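Local coordinates for fructose-2,6-bisphosphatase TIGAR B (Danio rerio, PDB 3E9D), which probably hydrolyses fructose 2,6-bisphosphate, and also fructose 1,6-bisphosphate, and so acts as a negative regulator of glycolysis, at residues H11-T14 / Q15-D19; S32-G35 / H36-A40. All coordinates share one frame; numbering follows the deposited sequence.

Contacts 1 and 2 follow one another along the chain, their centres about 10 Å apart, and they touch mainly through E13. Its backbone is held by the N-cap S32 and by Q38 in the second turn of helix 33-45: E13 N lies 2.9 Å from Q38 OE1, a probable hydrogen bond, and E13 O lies 3.0 Å from S32 N, another probable one. R18 adds a packing contact, its NH2 3.0 Å from T34 OG1. Contact 1 carries the phosphohistidine residue H11 and a bound phosphate; contact 2 stands behind it, the side chain of Q38 about 7 Å from that of H11. The helix start thus backs the catalytic loop without reaching the phosphate.

Contact 1: H11-T14 / Q15-D19; sequences HGET and QYNRD. With PO4 (phosphate ion), chain C.
The catalytic loop of the histidine phosphatase fold, leaving strand 2-10 with the nucleophile H11, runs here into the capped start of helix 15-18. T14 is the N-cap and forms a capping box with N17. T14 OG1 sits between backbone N and carbonyl carbon (chi1 62°), facing the first turn, where it accepts N17 N at 3.1 Å; it is also bonded to Q23. In return N17 OD1 takes T14 N at 3.2 Å, the donor standing above the carbonyl plane, and a second bond from N217. The same OD1 lies 3.0 Å from H11 CE1, at the edge of an imidazole nearly coplanar with the amide. The other amide branch reaches the phosphate: N17 ND2 donates to PO4 O3 over 3.0 Å, nearly straight at 167°. One asparagine therefore ties the helix cap to the anion site, which R10, R61, H183 and G184 also line. H11 ND1 gives its N-H to G12 O in a short, bent bond of 2.5 Å, which helps to orient the ring, with NE2, the atom that is phosphorylated in the intermediate, on the phosphate side. On the outer side E13, extended with CG anti to N, meets the doubly bent R18 in a salt bridge, carboxylate and guanidinium almost perpendicular. E13 OE2 lies 2.8 Å from R18 NH2, and a water links E13 OE1 to that same nitrogen.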
ATOM      1  N   HIS A  11      -6.730   2.564   4.125  1.00 16.99           N
ATOM      2  CA  HIS A  11      -7.734   2.429   5.194  1.00 17.28           C
ATOM      3  C   HIS A  11      -9.116   2.947   4.735  1.00 17.10           C
ATOM      4  O   HIS A  11      -9.222   3.778   3.810  1.00 17.02           O
ATOM      5  CB  HIS A  11      -7.280   3.215   6.448  1.00 17.37           C
ATOM      6  CG  HIS A  11      -7.354   4.695   6.256  1.00 17.91           C
ATOM      7  ND1 HIS A  11      -8.523   5.402   6.435  1.00 19.49           N
ATOM      8  CD2 HIS A  11      -6.435   5.588   5.820  1.00 20.34           C
ATOM      9  CE1 HIS A  11      -8.322   6.673   6.135  1.00 20.85           C
ATOM     10  NE2 HIS A  11      -7.064   6.814   5.752  1.00 22.69           N
ATOM     11  N   GLY A  12     -10.163   2.513   5.433  1.00 17.15           N
ATOM     12  CA  GLY A  12     -11.528   2.974   5.148  1.00 17.28           C
ATOM     13  C   GLY A  12     -11.757   4.409   5.589  1.00 17.56           C
ATOM     14  O   GLY A  12     -11.009   4.931   6.406  1.00 17.93           O
ATOM     15  N   GLU A  13     -12.809   5.031   5.065  1.00 17.66           N
ATOM     16  CA  GLU A  13     -13.162   6.422   5.380  1.00 18.56           C
ATOM     17  C   GLU A  13     -13.272   6.776   6.872  1.00 18.49           C
ATOM     18  O   GLU A  13     -13.853   6.012   7.657  1.00 18.45           O
ATOM     19  CB  GLU A  13     -14.478   6.770   4.691  1.00 19.01           C
ATOM     20  CG  GLU A  13     -14.724   8.248   4.588  1.00 22.68           C
ATOM     21  CD  GLU A  13     -16.012   8.549   3.862  1.00 27.09           C
ATOM     22  OE1 GLU A  13     -16.039   8.520   2.610  1.00 31.24           O
ATOM     23  OE2 GLU A  13     -16.998   8.818   4.550  1.00 29.27           O
ATOM     24  N   THR A  14     -12.686   7.921   7.248  1.00 17.97           N
ATOM     25  CA  THR A  14     -12.890   8.534   8.569  1.00 17.44           C
ATOM     26  C   THR A  14     -13.746   9.781   8.382  1.00 17.88           C
ATOM     27  O   THR A  14     -13.967  10.237   7.244  1.00 17.02           O
ATOM     28  CB  THR A  14     -11.556   8.965   9.219  1.00 17.77           C
ATOM     29  OG1 THR A  14     -10.942   9.961   8.391  1.00 16.61           O
ATOM     30  CG2 THR A  14     -10.607   7.772   9.378  1.00 15.54           C
ATOM     31  N   GLN A  15     -14.209  10.361   9.489  1.00 18.96           N
ATOM     32  CA  GLN A  15     -14.950  11.624   9.392  1.00 20.08           C
ATOM     33  C   GLN A  15     -14.057  12.732   8.830  1.00 20.42           C
ATOM     34  O   GLN A  15     -14.544  13.593   8.093  1.00 20.57           O
ATOM     35  CB  GLN A  15     -15.596  12.044  10.725  1.00 20.05           C
ATOM     36  CG  GLN A  15     -16.603  13.220  10.568  1.00 21.56           C
ATOM     37  CD  GLN A  15     -17.805  12.868   9.677  1.00 24.28           C
ATOM     38  OE1 GLN A  15     -18.348  11.766   9.757  1.00 25.51           O
ATOM     39  NE2 GLN A  15     -18.223  13.807   8.833  1.00 25.72           N
ATOM     40  N   TYR A  16     -12.755  12.691   9.145  1.00 20.62           N
ATOM     41  CA  TYR A  16     -11.801  13.659   8.577  1.00 21.47           C
ATOM     42  C   TYR A  16     -11.751  13.575   7.049  1.00 21.05           C
ATOM     43  O   TYR A  16     -11.772  14.615   6.379  1.00 20.77           O
ATOM     44  CB  TYR A  16     -10.389  13.493   9.175  1.00 21.63           C
ATOM     45  CG  TYR A  16     -10.137  14.297  10.440  1.00 25.63           C
ATOM     46  CD1 TYR A  16     -11.110  14.405  11.434  1.00 29.51           C
ATOM     47  CD2 TYR A  16      -8.913  14.926  10.655  1.00 29.90           C
ATOM     48  CE1 TYR A  16     -10.874  15.138  12.604  1.00 32.13           C
ATOM     49  CE2 TYR A  16      -8.665  15.665  11.821  1.00 31.87           C
ATOM     50  CZ  TYR A  16      -9.646  15.764  12.786  1.00 33.54           C
ATOM     51  OH  TYR A  16      -9.400  16.479  13.939  1.00 36.13           O
ATOM     52  N   ASN A  17     -11.692  12.349   6.512  1.00 20.94           N
ATOM     53  CA  ASN A  17     -11.740  12.127   5.063  1.00 21.67           C
ATOM     54  C   ASN A  17     -13.003  12.755   4.472  1.00 22.76           C
ATOM     55  O   ASN A  17     -12.935  13.505   3.494  1.00 22.93           O
ATOM     56  CB  ASN A  17     -11.715  10.635   4.712  1.00 21.27           C
ATOM     57  CG  ASN A  17     -10.376   9.962   4.999  1.00 21.58           C
ATOM     58  OD1 ASN A  17     -10.336   8.761   5.258  1.00 19.61           O
ATOM     59  ND2 ASN A  17      -9.282  10.726   4.973  1.00 20.20           N
ATOM     60  N   ARG A  18     -14.150  12.454   5.079  1.00 23.43           N
ATOM     61  CA  ARG A  18     -15.421  12.977   4.611  1.00 25.08           C
ATOM     62  C   ARG A  18     -15.445  14.522   4.607  1.00 25.45           C
ATOM     63  O   ARG A  18     -15.943  15.131   3.667  1.00 25.30           O
ATOM     64  CB  ARG A  18     -16.572  12.412   5.457  1.00 25.03           C
ATOM     65  CG  ARG A  18     -17.937  13.087   5.237  1.00 28.71           C
ATOM     66  CD  ARG A  18     -18.560  12.724   3.898  1.00 33.86           C
ATOM     67  NE  ARG A  18     -18.687  11.270   3.731  1.00 39.70           N
ATOM     68  CZ  ARG A  18     -19.705  10.532   4.191  1.00 41.67           C
ATOM     69  NH1 ARG A  18     -20.714  11.100   4.874  1.00 41.39           N
ATOM     70  NH2 ARG A  18     -19.707   9.218   3.983  1.00 39.76           N
ATOM     71  N   ASP A  19     -14.910  15.139   5.658  1.00 25.77           N
ATOM     72  CA  ASP A  19     -14.941  16.601   5.772  1.00 26.38           C
ATOM     73  C   ASP A  19     -13.779  17.264   5.043  1.00 25.81           C
ATOM     74  O   ASP A  19     -13.632  18.477   5.088  1.00 26.85           O
ATOM     75  CB  ASP A  19     -14.966  17.018   7.242  1.00 26.75           C
ATOM     76  CG  ASP A  19     -16.191  16.497   7.973  1.00 28.40           C
ATOM     77  OD1 ASP A  19     -17.226  16.256   7.317  1.00 31.45           O
ATOM     78  OD2 ASP A  19     -16.116  16.315   9.207  1.00 31.92           O
TER
HETATM   79  P   PO4 C 266      -5.141   9.085   4.983  1.00 27.55           P
HETATM   80  O1  PO4 C 266      -4.616   8.611   6.314  1.00 25.93           O
HETATM   81  O2  PO4 C 266      -5.083   8.013   3.919  1.00 24.64           O
HETATM   82  O3  PO4 C 266      -6.587   9.506   5.107  1.00 28.72           O
HETATM   83  O4  PO4 C 266      -4.364  10.302   4.528  1.00 27.85           O
HETATM   84  O   HOH W   1     -18.274   8.509   1.198  1.00 52.73           O

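Contact 2: S32-G35 / H36-A40; sequences SDTG and HQQAA
Q37 folds back over the first turn of helix 33-45, its CG and amide lying across the D33 carbonyl. Its chain is extended beyond CG, but CG stands beside the backbone N (chi1 -78°), which sends the amide back toward the helix start. There Q37 NE2 makes a weak bond to D33 O at 3.4 Å and comes within 3.2 Å of D33 OD2, carboxylate and amide planes 43° apart. A water joins the same nitrogen, weakly, to T34 OG1. Beneath this, D33 O also accepts Q37 N, and Q38 N meets T34 O at 2.9 Å in the carbonyl plane. S32, the N-cap, takes H36 N on its carbonyl at 3.0 Å, and the edge of the H36 ring follows, CD2 3.2 Å from S32 O; farther out H36 lies on Q64 and I68 of helix 60-71. The S32 hydroxyl itself is bonded to E13 O. Q38 runs extended along the next face, its CG 3.3 Å from T34 O and NE2 3.9 Å from T34 CG2, while OE1 accepts E13 N. An alanine here would lose that acceptor, so E13 N would probably be left without its mate and the loop beside H11 less firmly positioned. The opening turns thus use their polar groups in two ways: on the outer side Q37 offers the D33 carbonyl a weak bond, whereas S32 and Q38 hold the catalytic loop by its backbone.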
ATOM      1  N   SER A  32     -15.191   5.866  10.327  1.00 17.56           N
ATOM      2  CA  SER A  32     -16.584   6.273  10.425  1.00 17.63           C
ATOM      3  C   SER A  32     -17.450   5.056  10.096  1.00 17.20           C
ATOM      4  O   SER A  32     -16.932   3.983   9.734  1.00 17.02           O
ATOM      5  CB  SER A  32     -16.866   7.385   9.426  1.00 17.12           C
ATOM      6  OG  SER A  32     -16.805   6.877   8.107  1.00 18.70           O
ATOM      7  N   ASP A  33     -18.761   5.214  10.227  1.00 17.25           N
ATOM      8  CA  ASP A  33     -19.688   4.159   9.797  1.00 16.94           C
ATOM      9  C   ASP A  33     -19.455   3.760   8.344  1.00 16.79           C
ATOM     10  O   ASP A  33     -19.441   2.565   8.011  1.00 16.07           O
ATOM     11  CB  ASP A  33     -21.151   4.549   9.975  1.00 16.17           C
ATOM     12  CG  ASP A  33     -22.088   3.352   9.737  1.00 17.99           C
ATOM     13  OD1 ASP A  33     -21.911   2.330  10.445  1.00 19.28           O
ATOM     14  OD2 ASP A  33     -22.953   3.397   8.829  1.00 15.78           O
ATOM     15  N   THR A  34     -19.261   4.756   7.482  1.00 16.79           N
ATOM     16  CA  THR A  34     -18.932   4.493   6.078  1.00 16.13           C
ATOM     17  C   THR A  34     -17.657   3.637   5.944  1.00 16.32           C
ATOM     18  O   THR A  34     -17.632   2.676   5.172  1.00 15.38           O
ATOM     19  CB  THR A  34     -18.763   5.807   5.317  1.00 16.36           C
ATOM     20  OG1 THR A  34     -19.960   6.571   5.450  1.00 17.94           O
ATOM     21  CG2 THR A  34     -18.483   5.573   3.841  1.00 15.57           C
ATOM     22  N   GLY A  35     -16.623   3.983   6.713  1.00 16.22           N
ATOM     23  CA  GLY A  35     -15.345   3.265   6.684  1.00 17.18           C
ATOM     24  C   GLY A  35     -15.472   1.800   7.055  1.00 17.01           C
ATOM     25  O   GLY A  35     -14.829   0.950   6.451  1.00 16.78           O
ATOM     26  N   HIS A  36     -16.280   1.521   8.080  1.00 17.63           N
ATOM     27  CA  HIS A  36     -16.575   0.162   8.501  1.00 17.86           C
ATOM     28  C   HIS A  36     -17.194  -0.620   7.355  1.00 17.75           C
ATOM     29  O   HIS A  36     -16.843  -1.773   7.130  1.00 17.57           O
ATOM     30  CB  HIS A  36     -17.535   0.168   9.695  1.00 18.02           C
ATOM     31  CG  HIS A  36     -16.844   0.358  11.005  1.00 18.82           C
ATOM     32  ND1 HIS A  36     -16.304  -0.693  11.716  1.00 19.62           N
ATOM     33  CD2 HIS A  36     -16.568   1.478  11.714  1.00 18.67           C
ATOM     34  CE1 HIS A  36     -15.751  -0.235  12.825  1.00 21.23           C
ATOM     35  NE2 HIS A  36     -15.900   1.081  12.850  1.00 20.69           N
ATOM     36  N   GLN A  37     -18.111   0.020   6.635  1.00 17.71           N
ATOM     37  CA  GLN A  37     -18.748  -0.608   5.473  1.00 18.44           C
ATOM     38  C   GLN A  37     -17.773  -0.855   4.341  1.00 17.86           C
ATOM     39  O   GLN A  37     -17.811  -1.911   3.701  1.00 17.61           O
ATOM     40  CB  GLN A  37     -19.872   0.282   4.934  1.00 18.45           C
ATOM     41  CG  GLN A  37     -21.116   0.227   5.724  1.00 21.06           C
ATOM     42  CD  GLN A  37     -22.106   1.259   5.263  1.00 23.33           C
ATOM     43  OE1 GLN A  37     -22.851   1.022   4.325  1.00 24.30           O
ATOM     44  NE2 GLN A  37     -22.116   2.418   5.918  1.00 21.89           N
ATOM     45  N   GLN A  38     -16.923   0.129   4.065  1.00 17.24           N
ATOM     46  CA  GLN A  38     -15.980  -0.030   2.958  1.00 17.95           C
ATOM     47  C   GLN A  38     -14.980  -1.142   3.273  1.00 17.98           C
ATOM     48  O   GLN A  38     -14.643  -1.931   2.393  1.00 17.89           O
ATOM     49  CB  GLN A  38     -15.243   1.268   2.649  1.00 18.33           C
ATOM     50  CG  GLN A  38     -16.137   2.427   2.216  1.00 17.36           C
ATOM     51  CD  GLN A  38     -15.333   3.717   2.132  1.00 17.96           C
ATOM     52  OE1 GLN A  38     -14.367   3.908   2.874  1.00 19.39           O
ATOM     53  NE2 GLN A  38     -15.716   4.593   1.227  1.00 13.86           N
ATOM     54  N   ALA A  39     -14.540  -1.207   4.535  1.00 18.29           N
ATOM     55  CA  ALA A  39     -13.571  -2.222   4.990  1.00 18.04           C
ATOM     56  C   ALA A  39     -14.155  -3.618   4.885  1.00 17.94           C
ATOM     57  O   ALA A  39     -13.469  -4.551   4.472  1.00 18.34           O
ATOM     58  CB  ALA A  39     -13.108  -1.943   6.431  1.00 16.72           C
ATOM     59  N   ALA A  40     -15.425  -3.763   5.266  1.00 17.98           N
ATOM     60  CA  ALA A  40     -16.119  -5.051   5.168  1.00 17.46           C
ATOM     61  C   ALA A  40     -16.267  -5.513   3.710  1.00 17.69           C
ATOM     62  O   ALA A  40     -16.084  -6.708   3.398  1.00 17.57           O
ATOM     63  CB  ALA A  40     -17.484  -4.977   5.868  1.00 17.45           C
TER
HETATM   64  O   HOH W   2     -22.536   5.413   5.188  1.00 27.14           O